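Local coordinates for protein CdiI toxin (Salmonella enterica subsp. enterica serovar Rubislaw str. ATCC 10717, PDB 4ZQU) that protects its host cell in contact-dependent growth inhibition by binding the cognate CdiA-CT toxin and neutralising its activity, at residues His39-Ser42 against Pro43-Asp47; Arg88-Val91 against Glu92-Asp95; Trp97-Lys100 against Leu101-Tyr105; Ala112-Lys115 against Asp116-Ser119. One frame throughout, in Å; residues are numbered along the deposited sequence.

Interactions 2 and 3 are consecutive pieces of helix 87-105, with centres about 14 Å apart, and interaction 4, which links helix 110-115 to the sheet, packs against both: Val98 CG2 lies 3.7 Å from Phe114 CZ, while Tyr94 OH approaches Phe114 CZ to 3.5 Å. Interaction 1, where strand 30-41 leaves the sheet, joins this group through Leu40, whose CD1 is 3.6 Å from His104 ND1 in interaction 3. Interactions 1 and 4 both reach the same antiparallel sheet but stay about 9 Å apart at their nearest atoms. Of the four, interaction 2 alone touches the CdiA-CT toxin, so the others concern the immunity protein's own architecture.

Interaction 1 (His39-Ser42 against Pro43-Asp47); sequences HLSS and PDVSD
A type I beta turn from Ser42 to Val45 carries the chain out of strand 30-41, and Pro43 and Asp44 form its corner. The closing bond is weak: Val45 N reaches Ser42 O at 3.0 Å with an angle of only 133° at the hydrogen. The same carbonyl oxygen also receives Ser41 OG at 3.2 Å, from well above the carbonyl plane, so the oxygen has two donors, neither of them strongly placed. Across the mouth of the turn the methyl Val45 CG1 then presses against Ser41 OG at 3.2 Å, placed there because this branch sits between the backbone N and the carbonyl carbon (chi1 46°). A further weak bond spans the outer side: Ser42 OG donates to Asp44 OD1 over 3.2 Å. Asp44 CG stands between its backbone N and carbonyl carbon (chi1 63°), which turns OD1 toward Ser42 and also brings it within 3.2 Å of Ser42 CB. The side chain of Val45 leans further on Ile19 of the adjoining strand and on Leu50 of the next helix, and the carbonyl of Pro43 receives a weak bond from Arg169 of helix 161-172. Immediately after the turn, Ser46 caps Asp49 N with its hydroxyl. Strand, proline-containing beta turn and serine N-cap together make a tight strand-to-helix connection, here leading from the edge of the sheet into helix 47-59.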
loop_
_atom_site.group_PDB
_atom_site.type_symbol
_atom_site.label_atom_id
_atom_site.label_comp_id
_atom_site.label_asym_id
_atom_site.label_seq_id
_atom_site.Cartn_x
_atom_site.Cartn_y
_atom_site.Cartn_z
ATOM N N HIS B 39 -5.525 -6.371 -19.070
ATOM C CA HIS B 39 -6.555 -6.145 -20.074
ATOM C C HIS B 39 -6.786 -4.653 -20.279
ATOM O O HIS B 39 -7.253 -3.956 -19.378
ATOM C CB HIS B 39 -7.863 -6.835 -19.679
ATOM C CG HIS B 39 -7.757 -8.326 -19.595
ATOM N ND1 HIS B 39 -7.481 -9.115 -20.691
ATOM C CD2 HIS B 39 -7.895 -9.172 -18.547
ATOM C CE1 HIS B 39 -7.448 -10.384 -20.320
ATOM N NE2 HIS B 39 -7.697 -10.445 -19.026
ATOM N N LEU B 40 -6.439 -4.168 -21.468
ATOM C CA LEU B 40 -6.695 -2.783 -21.846
ATOM C C LEU B 40 -7.984 -2.690 -22.649
ATOM O O LEU B 40 -8.299 -3.584 -23.436
ATOM C CB LEU B 40 -5.526 -2.213 -22.654
ATOM C CG LEU B 40 -4.261 -1.852 -21.876
ATOM C CD1 LEU B 40 -3.145 -1.463 -22.827
ATOM C CD2 LEU B 40 -4.545 -0.725 -20.904
ATOM N N SER B 41 -8.727 -1.606 -22.451
ATOM C CA SER B 41 -9.995 -1.420 -23.145
ATOM C C SER B 41 -10.357 0.055 -23.290
ATOM O O SER B 41 -9.830 0.906 -22.574
ATOM C CB SER B 41 -11.113 -2.162 -22.408
ATOM O OG SER B 41 -11.831 -1.285 -21.555
ATOM N N SER B 42 -11.252 0.352 -24.227
ATOM C CA SER B 42 -11.796 1.696 -24.359
ATOM C C SER B 42 -12.858 1.879 -23.287
ATOM O O SER B 42 -13.581 0.935 -22.966
ATOM C CB SER B 42 -12.385 1.925 -25.750
ATOM O OG SER B 42 -13.007 0.751 -26.244
ATOM N N PRO B 43 -12.961 3.094 -22.729
ATOM C CA PRO B 43 -13.852 3.396 -21.602
ATOM C C PRO B 43 -15.333 3.068 -21.830
ATOM O O PRO B 43 -16.136 3.327 -20.935
ATOM C CB PRO B 43 -13.666 4.904 -21.413
ATOM C CG PRO B 43 -12.296 5.171 -21.922
ATOM C CD PRO B 43 -12.133 4.256 -23.098
ATOM N N ASP B 44 -15.688 2.508 -22.984
ATOM C CA ASP B 44 -17.078 2.160 -23.264
ATOM C C ASP B 44 -17.270 0.654 -23.446
ATOM O O ASP B 44 -18.203 0.219 -24.117
ATOM C CB ASP B 44 -17.575 2.909 -24.505
ATOM C CG ASP B 44 -16.809 2.537 -25.760
ATOM O OD1 ASP B 44 -15.560 2.527 -25.715
ATOM O OD2 ASP B 44 -17.455 2.267 -26.796
ATOM N N VAL B 45 -16.384 -0.133 -22.843
ATOM C CA VAL B 45 -16.478 -1.593 -22.879
ATOM C C VAL B 45 -17.763 -2.057 -22.183
ATOM O O VAL B 45 -18.168 -1.476 -21.175
ATOM C CB VAL B 45 -15.244 -2.247 -22.204
ATOM C CG1 VAL B 45 -14.932 -1.561 -20.879
ATOM C CG2 VAL B 45 -15.430 -3.750 -22.022
ATOM N N SER B 46 -18.413 -3.083 -22.727
ATOM C CA SER B 46 -19.620 -3.643 -22.116
ATOM C C SER B 46 -19.334 -4.214 -20.728
ATOM O O SER B 46 -18.220 -4.658 -20.451
ATOM C CB SER B 46 -20.220 -4.732 -23.010
ATOM O OG SER B 46 -19.430 -5.910 -22.985
ATOM N N ASP B 47 -20.343 -4.206 -19.863
ATOM C CA ASP B 47 -20.196 -4.728 -18.505
ATOM C C ASP B 47 -19.892 -6.222 -18.508
ATOM O O ASP B 47 -19.314 -6.746 -17.558
ATOM C CB ASP B 47 -21.457 -4.455 -17.677
ATOM C CG ASP B 47 -21.607 -2.989 -17.308
ATOM O OD1 ASP B 47 -20.657 -2.212 -17.544
ATOM O OD2 ASP B 47 -22.671 -2.609 -16.773
#

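Interaction 2 (Arg88-Val91 against Glu92-Asp95); sequences RRTV and ERYD
The guanidinium groups of Arg89 and Arg93, one helical turn apart, are joined by a shared water. Water 1 accepts from Arg89 NH1 at 2.6 Å and from Arg93 NH2 at 2.8 Å, lying in the plane of both groups and bridging two like charges. Arg93 reaches back toward the start of the helix because its CG stands between the backbone N and the carbonyl carbon (chi1 71°) and its chain bends at chi3. One face of its guanidinium consequently settles over Arg89 O, 3.7 Å above the plane. The carbonyls of Asp83 and Leu84 take up its NH2 and NH1, tying the group to the preceding helix.

Backbone bonding is that of a regular alpha helix, the first half of helix 87-105, with every carbonyl from Arg88 to Val91 accepting from the residue four positions on. Arg93 N to Arg89 O, for example, is 3.0 Å long with 160° at the hydrogen.

Among packing contacts, Val91 and Asp95 run side by side, CG1 of the valine 3.6 Å from OD2 of the aspartate. Val91 also packs on Pro19 of the CdiA-CT toxin chain, as Thr90 does on Val76 and Tyr94 on Gly75 of that chain. The Thr90 hydroxyl is bonded to the Asp86 carbonyl and to Gln31, whereas the Tyr94 hydroxyl is bonded to Glu140.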
loop_
_atom_site.group_PDB
_atom_site.type_symbol
_atom_site.label_atom_id
_atom_site.label_comp_id
_atom_site.label_asym_id
_atom_site.label_seq_id
_atom_site.Cartn_x
_atom_site.Cartn_y
_atom_site.Cartn_z
ATOM N N ARG B 88 13.156 -3.391 -5.234
ATOM C CA ARG B 88 13.751 -2.867 -6.452
ATOM C C ARG B 88 12.989 -3.362 -7.674
ATOM O O ARG B 88 12.619 -2.572 -8.539
ATOM C CB ARG B 88 15.228 -3.251 -6.536
ATOM C CG ARG B 88 16.133 -2.269 -5.822
ATOM C CD ARG B 88 17.605 -2.460 -6.171
ATOM N NE ARG B 88 18.522 -1.783 -5.247
ATOM C CZ ARG B 88 18.531 -1.916 -3.920
ATOM N NH1 ARG B 88 17.711 -2.759 -3.308
ATOM N NH2 ARG B 88 19.406 -1.228 -3.202
ATOM N N ARG B 89 12.741 -4.667 -7.731
ATOM C CA ARG B 89 11.980 -5.254 -8.830
ATOM C C ARG B 89 10.576 -4.676 -8.890
ATOM O O ARG B 89 10.031 -4.448 -9.970
ATOM C CB ARG B 89 11.909 -6.775 -8.687
ATOM C CG ARG B 89 13.239 -7.476 -8.862
ATOM C CD ARG B 89 13.028 -8.954 -9.109
ATOM N NE ARG B 89 14.118 -9.549 -9.876
ATOM C CZ ARG B 89 13.943 -10.388 -10.893
ATOM N NH1 ARG B 89 12.717 -10.731 -11.271
ATOM N NH2 ARG B 89 14.993 -10.884 -11.533
ATOM N N THR B 90 10.001 -4.445 -7.715
ATOM C CA THR B 90 8.675 -3.853 -7.603
ATOM C C THR B 90 8.600 -2.503 -8.309
ATOM O O THR B 90 7.731 -2.281 -9.151
ATOM C CB THR B 90 8.272 -3.678 -6.129
ATOM O OG1 THR B 90 8.166 -4.966 -5.512
ATOM C CG2 THR B 90 6.944 -2.959 -6.019
ATOM N N VAL B 91 9.523 -1.611 -7.968
ATOM C CA VAL B 91 9.555 -0.275 -8.552
ATOM C C VAL B 91 9.851 -0.327 -10.048
ATOM O O VAL B 91 9.261 0.416 -10.831
ATOM C CB VAL B 91 10.601 0.614 -7.843
ATOM C CG1 VAL B 91 10.823 1.911 -8.606
ATOM C CG2 VAL B 91 10.171 0.895 -6.410
ATOM N N GLU B 92 10.748 -1.222 -10.448
ATOM C CA GLU B 92 11.165 -1.305 -11.845
ATOM C C GLU B 92 10.065 -1.815 -12.776
ATOM O O GLU B 92 9.915 -1.315 -13.892
ATOM C CB GLU B 92 12.403 -2.191 -11.972
ATOM C CG GLU B 92 13.646 -1.594 -11.340
ATOM C CD GLU B 92 14.915 -2.277 -11.805
ATOM O OE1 GLU B 92 14.854 -3.019 -12.807
ATOM O OE2 GLU B 92 15.972 -2.068 -11.170
ATOM N N ARG B 93 9.302 -2.806 -12.323
ATOM C CA ARG B 93 8.221 -3.351 -13.139
ATOM C C ARG B 93 7.055 -2.376 -13.171
ATOM O O ARG B 93 6.247 -2.391 -14.096
ATOM C CB ARG B 93 7.762 -4.718 -12.622
ATOM C CG ARG B 93 7.015 -4.684 -11.311
ATOM C CD ARG B 93 6.455 -6.054 -10.978
ATOM N NE ARG B 93 7.505 -7.037 -10.737
ATOM C CZ ARG B 93 7.854 -7.484 -9.533
ATOM N NH1 ARG B 93 7.234 -7.043 -8.449
ATOM N NH2 ARG B 93 8.822 -8.379 -9.414
ATOM N N TYR B 94 6.978 -1.527 -12.154
ATOM C CA TYR B 94 6.019 -0.434 -12.148
ATOM C C TYR B 94 6.410 0.595 -13.202
ATOM O O TYR B 94 5.563 1.092 -13.941
ATOM C CB TYR B 94 5.947 0.216 -10.769
ATOM C CG TYR B 94 5.199 1.527 -10.753
ATOM C CD1 TYR B 94 3.817 1.563 -10.888
ATOM C CD2 TYR B 94 5.873 2.733 -10.595
ATOM C CE1 TYR B 94 3.126 2.762 -10.871
ATOM C CE2 TYR B 94 5.192 3.937 -10.576
ATOM C CZ TYR B 94 3.819 3.946 -10.713
ATOM O OH TYR B 94 3.134 5.142 -10.694
ATOM N N ASP B 95 7.702 0.903 -13.270
ATOM C CA ASP B 95 8.211 1.865 -14.240
ATOM C C ASP B 95 8.007 1.369 -15.665
ATOM O O ASP B 95 7.781 2.162 -16.580
ATOM C CB ASP B 95 9.692 2.154 -13.986
ATOM C CG ASP B 95 9.924 2.922 -12.697
ATOM O OD1 ASP B 95 9.012 3.658 -12.264
ATOM O OD2 ASP B 95 11.025 2.796 -12.120
HETATM O O HOH W 1 10.200 -10.205 -10.993
#

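Interaction 3 (Trp97-Lys100 against Leu101-Tyr105); sequences WVKK and LMVHY
Trp97 lays one face of its indole against the methyl CD1 of Leu101, four residues further along helix 87-105. The methyl sits 3.6 Å from the centroid of the six-membered ring and only 15° off the ring normal, a well-formed CH-pi contact. It is nearly over the six-membered ring, and so off-centre on the indole as a whole; CH2 and CZ2 are its nearest ring atoms. Leu101 crosses the ring at a slant, and its CG meanwhile rests 3.4 Å from Trp97 O. A chi1 of 178° sends the indole away from the backbone N and toward strand 30-41, where it packs on Leu32 and Gln38.

A second pair, Val98 and Met102, lies alongside in the same i to i+4 spacing. The methionine chain turns at its last torsion (chi3 -62°) and brings CE to 3.8 Å from Val98 CG1. This pair borders helix 110-115, against which Val98 meets Leu113 and Phe114. On a more exposed flank, Lys99 and Val103 lie side by side, and Val103 CG2 also comes within 3.2 Å of the backbone oxygen Lys99 O.

The backbone that carries these side chains is bonded as an alpha helix. Val98 O accepts from Met102 N at 3.2 Å and, more weakly, from Leu101 N. Polar ends find their partners elsewhere: the indole N-H of Trp97 is satisfied by Asp22, and Lys99 NZ pairs with Glu96. Between Trp97 and Leu101, and between Val98 and Met102, the side-chain contact is apolar, methyl on pi surface and methyl on methyl, and involves no hydrogen bond, which implies that dispersion and burial hold these two pairs together.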
loop_
_atom_site.group_PDB
_atom_site.type_symbol
_atom_site.label_atom_id
_atom_site.label_comp_id
_atom_site.label_asym_id
_atom_site.label_seq_id
_atom_site.Cartn_x
_atom_site.Cartn_y
_atom_site.Cartn_z
ATOM N N TRP B 97 5.522 -0.746 -16.395
ATOM C CA TRP B 97 4.075 -0.674 -16.514
ATOM C C TRP B 97 3.660 0.722 -16.955
ATOM O O TRP B 97 2.810 0.882 -17.831
ATOM C CB TRP B 97 3.412 -1.036 -15.185
ATOM C CG TRP B 97 1.924 -0.948 -15.212
ATOM C CD1 TRP B 97 1.051 -1.939 -15.550
ATOM C CD2 TRP B 97 1.127 0.194 -14.877
ATOM N NE1 TRP B 97 -0.243 -1.484 -15.451
ATOM C CE2 TRP B 97 -0.223 -0.178 -15.040
ATOM C CE3 TRP B 97 1.422 1.496 -14.458
ATOM C CZ2 TRP B 97 -1.275 0.705 -14.797
ATOM C CZ3 TRP B 97 0.375 2.372 -14.219
ATOM C CH2 TRP B 97 -0.956 1.973 -14.388
ATOM N N VAL B 98 4.281 1.729 -16.346
ATOM C CA VAL B 98 4.009 3.123 -16.670
ATOM C C VAL B 98 4.477 3.458 -18.081
ATOM O O VAL B 98 3.746 4.081 -18.852
ATOM C CB VAL B 98 4.695 4.081 -15.674
ATOM C CG1 VAL B 98 4.570 5.524 -16.146
ATOM C CG2 VAL B 98 4.106 3.919 -14.283
ATOM N N LYS B 99 5.695 3.036 -18.411
ATOM C CA LYS B 99 6.297 3.350 -19.702
ATOM C C LYS B 99 5.487 2.778 -20.862
ATOM O O LYS B 99 5.278 3.456 -21.866
ATOM C CB LYS B 99 7.737 2.831 -19.762
ATOM C CG LYS B 99 8.469 3.185 -21.051
ATOM C CD LYS B 99 9.812 2.475 -21.150
ATOM C CE LYS B 99 10.732 2.866 -20.007
ATOM N NZ LYS B 99 11.995 2.078 -20.008
ATOM N N LYS B 100 5.028 1.539 -20.716
ATOM C CA LYS B 100 4.249 0.882 -21.765
ATOM C C LYS B 100 2.954 1.628 -22.083
ATOM O O LYS B 100 2.483 1.607 -23.218
ATOM C CB LYS B 100 3.924 -0.561 -21.373
ATOM C CG LYS B 100 5.063 -1.538 -21.597
ATOM C CD LYS B 100 4.578 -2.978 -21.519
ATOM C CE LYS B 100 5.701 -3.957 -21.830
ATOM N NZ LYS B 100 6.828 -3.839 -20.862
ATOM N N LEU B 101 2.380 2.284 -21.079
ATOM C CA LEU B 101 1.129 3.009 -21.259
ATOM C C LEU B 101 1.354 4.361 -21.936
ATOM O O LEU B 101 0.548 4.790 -22.764
ATOM C CB LEU B 101 0.429 3.204 -19.912
ATOM C CG LEU B 101 -0.073 1.942 -19.205
ATOM C CD1 LEU B 101 -0.737 2.313 -17.892
ATOM C CD2 LEU B 101 -1.035 1.152 -20.084
ATOM N N MET B 102 2.447 5.029 -21.582
ATOM C CA MET B 102 2.778 6.312 -22.194
ATOM C C MET B 102 3.134 6.133 -23.662
ATOM O O MET B 102 2.769 6.953 -24.498
ATOM C CB MET B 102 3.934 6.988 -21.456
ATOM C CG MET B 102 3.537 7.638 -20.142
ATOM S SD MET B 102 4.879 8.604 -19.426
ATOM C CE MET B 102 6.110 7.332 -19.160
ATOM N N VAL B 103 3.846 5.054 -23.968
ATOM C CA VAL B 103 4.255 4.772 -25.338
ATOM C C VAL B 103 3.062 4.335 -26.184
ATOM O O VAL B 103 2.912 4.755 -27.333
ATOM C CB VAL B 103 5.347 3.687 -25.385
ATOM C CG1 VAL B 103 5.670 3.313 -26.822
ATOM C CG2 VAL B 103 6.598 4.168 -24.667
ATOM N N HIS B 104 2.213 3.496 -25.602
ATOM C CA HIS B 104 1.035 2.986 -26.292
ATOM C C HIS B 104 0.060 4.110 -26.634
ATOM O O HIS B 104 -0.509 4.137 -27.726
ATOM C CB HIS B 104 0.338 1.926 -25.436
ATOM C CG HIS B 104 -0.818 1.258 -26.115
ATOM N ND1 HIS B 104 -1.774 0.544 -25.419
ATOM C CD2 HIS B 104 -1.170 1.188 -27.416
ATOM C CE1 HIS B 104 -2.665 0.069 -26.267
ATOM N NE2 HIS B 104 -2.326 0.444 -27.488
ATOM N N TYR B 105 -0.120 5.041 -25.702
ATOM C CA TYR B 105 -1.097 6.109 -25.874
ATOM C C TYR B 105 -0.452 7.456 -26.202
ATOM O O TYR B 105 -1.137 8.478 -26.259
ATOM C CB TYR B 105 -1.963 6.233 -24.621
ATOM C CG TYR B 105 -2.811 5.011 -24.355
ATOM C CD1 TYR B 105 -4.079 4.888 -24.909
ATOM C CD2 TYR B 105 -2.346 3.979 -23.553
ATOM C CE1 TYR B 105 -4.858 3.771 -24.672
ATOM C CE2 TYR B 105 -3.118 2.859 -23.309
ATOM C CZ TYR B 105 -4.373 2.760 -23.871
ATOM O OH TYR B 105 -5.146 1.645 -23.631
#

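Interaction 4 (Ala112-Lys115 against Asp116-Ser119); sequences ALFK and DMKS
The sulfur of Met117 lies against the Phe114 ring in a Met-aromatic contact of oblique geometry: SD is 4.8 Å from the ring centroid, 65° off the normal, and 3.6 Å from the nearest ring atom, CD1. The contact belongs to the turn by which helix 110-115 gives way to strand 118-124. A single backbone bond spans that junction, Met117 N donating to Phe114 O at 3.1 Å. It is an i to i+3 bond in which the donor stands 63° above the carbonyl plane, in keeping with a chain that is leaving its helical path. Met117 CB approaches that same oxygen to 3.4 Å.

Phe114 is buried among residues of its own helix and its neighbours. The Leu113 methyl CD2 covers one face, 3.5 Å above the plane and offset toward the rim. Tyr94 and Val98 of helix 87-105 and Trp142 of strand 141-143 also pack on its side chain, making this a buried joint between helices and sheet. The outer side of the turn is polar: Lys115 and Asp116 lie alongside each other, but NZ and OD2 remain 5.0 Å apart, too far for direct contact. Beyond the turn, Met117 O accepts from the indole of Trp142, and Lys118 pairs by backbone bonds with Met14 of strand 8-14. Bent at its final torsion (chi3 -67°), Met117 sets CE 3.6 Å from Leu113 O and 4.1 Å from Leu113 CD1.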
loop_
_atom_site.group_PDB
_atom_site.type_symbol
_atom_site.label_atom_id
_atom_site.label_comp_id
_atom_site.label_asym_id
_atom_site.label_seq_id
_atom_site.Cartn_x
_atom_site.Cartn_y
_atom_site.Cartn_z
ATOM N N ALA B 112 0.474 13.772 -17.553
ATOM C CA ALA B 112 -0.778 13.727 -18.308
ATOM C C ALA B 112 -1.384 12.328 -18.269
ATOM O O ALA B 112 -2.595 12.166 -18.422
ATOM C CB ALA B 112 -0.559 14.172 -19.749
ATOM N N LEU B 113 -0.536 11.323 -18.070
ATOM C CA LEU B 113 -0.993 9.943 -17.914
ATOM C C LEU B 113 -1.875 9.792 -16.678
ATOM O O LEU B 113 -2.995 9.287 -16.757
ATOM C CB LEU B 113 0.200 8.985 -17.821
ATOM C CG LEU B 113 -0.112 7.527 -17.459
ATOM C CD1 LEU B 113 -0.939 6.852 -18.541
ATOM C CD2 LEU B 113 1.165 6.743 -17.201
ATOM N N PHE B 114 -1.362 10.249 -15.542
ATOM C CA PHE B 114 -2.028 10.055 -14.262
ATOM C C PHE B 114 -3.014 11.166 -13.919
ATOM O O PHE B 114 -3.827 11.006 -13.012
ATOM C CB PHE B 114 -0.989 9.938 -13.145
ATOM C CG PHE B 114 -0.094 8.739 -13.273
ATOM C CD1 PHE B 114 -0.549 7.480 -12.918
ATOM C CD2 PHE B 114 1.203 8.871 -13.744
ATOM C CE1 PHE B 114 0.272 6.375 -13.036
ATOM C CE2 PHE B 114 2.030 7.769 -13.864
ATOM C CZ PHE B 114 1.564 6.520 -13.509
ATOM N N LYS B 115 -2.941 12.279 -14.644
ATOM C CA LYS B 115 -3.732 13.470 -14.331
ATOM C C LYS B 115 -5.215 13.175 -14.131
ATOM O O LYS B 115 -5.814 13.606 -13.146
ATOM C CB LYS B 115 -3.576 14.519 -15.434
ATOM C CG LYS B 115 -4.315 15.814 -15.163
ATOM C CD LYS B 115 -3.973 16.869 -16.196
ATOM C CE LYS B 115 -4.248 16.362 -17.599
ATOM N NZ LYS B 115 -3.881 17.366 -18.633
ATOM N N ASP B 116 -5.806 12.438 -15.065
ATOM C CA ASP B 116 -7.232 12.151 -14.989
ATOM C C ASP B 116 -7.487 10.677 -14.697
ATOM O O ASP B 116 -8.450 10.094 -15.192
ATOM C CB ASP B 116 -7.923 12.566 -16.288
ATOM C CG ASP B 116 -7.879 14.066 -16.509
ATOM O OD1 ASP B 116 -7.868 14.808 -15.506
ATOM O OD2 ASP B 116 -7.837 14.508 -17.678
ATOM N N MET B 117 -6.636 10.086 -13.865
ATOM C CA MET B 117 -6.703 8.654 -13.613
ATOM C C MET B 117 -7.288 8.307 -12.245
ATOM O O MET B 117 -6.787 8.749 -11.211
ATOM C CB MET B 117 -5.311 8.035 -13.753
ATOM C CG MET B 117 -5.251 6.563 -13.396
ATOM S SD MET B 117 -3.657 5.821 -13.775
ATOM C CE MET B 117 -3.667 5.911 -15.564
ATOM N N LYS B 118 -8.348 7.505 -12.255
ATOM C CA LYS B 118 -8.937 6.978 -11.030
ATOM C C LYS B 118 -8.486 5.535 -10.821
ATOM O O LYS B 118 -8.049 4.876 -11.765
ATOM C CB LYS B 118 -10.455 7.063 -11.084
ATOM N N SER B 119 -8.592 5.043 -9.590
ATOM C CA SER B 119 -8.152 3.684 -9.281
ATOM C C SER B 119 -9.133 2.936 -8.386
ATOM O O SER B 119 -9.604 3.468 -7.381
ATOM C CB SER B 119 -6.773 3.710 -8.620
ATOM O OG SER B 119 -6.324 2.397 -8.330
#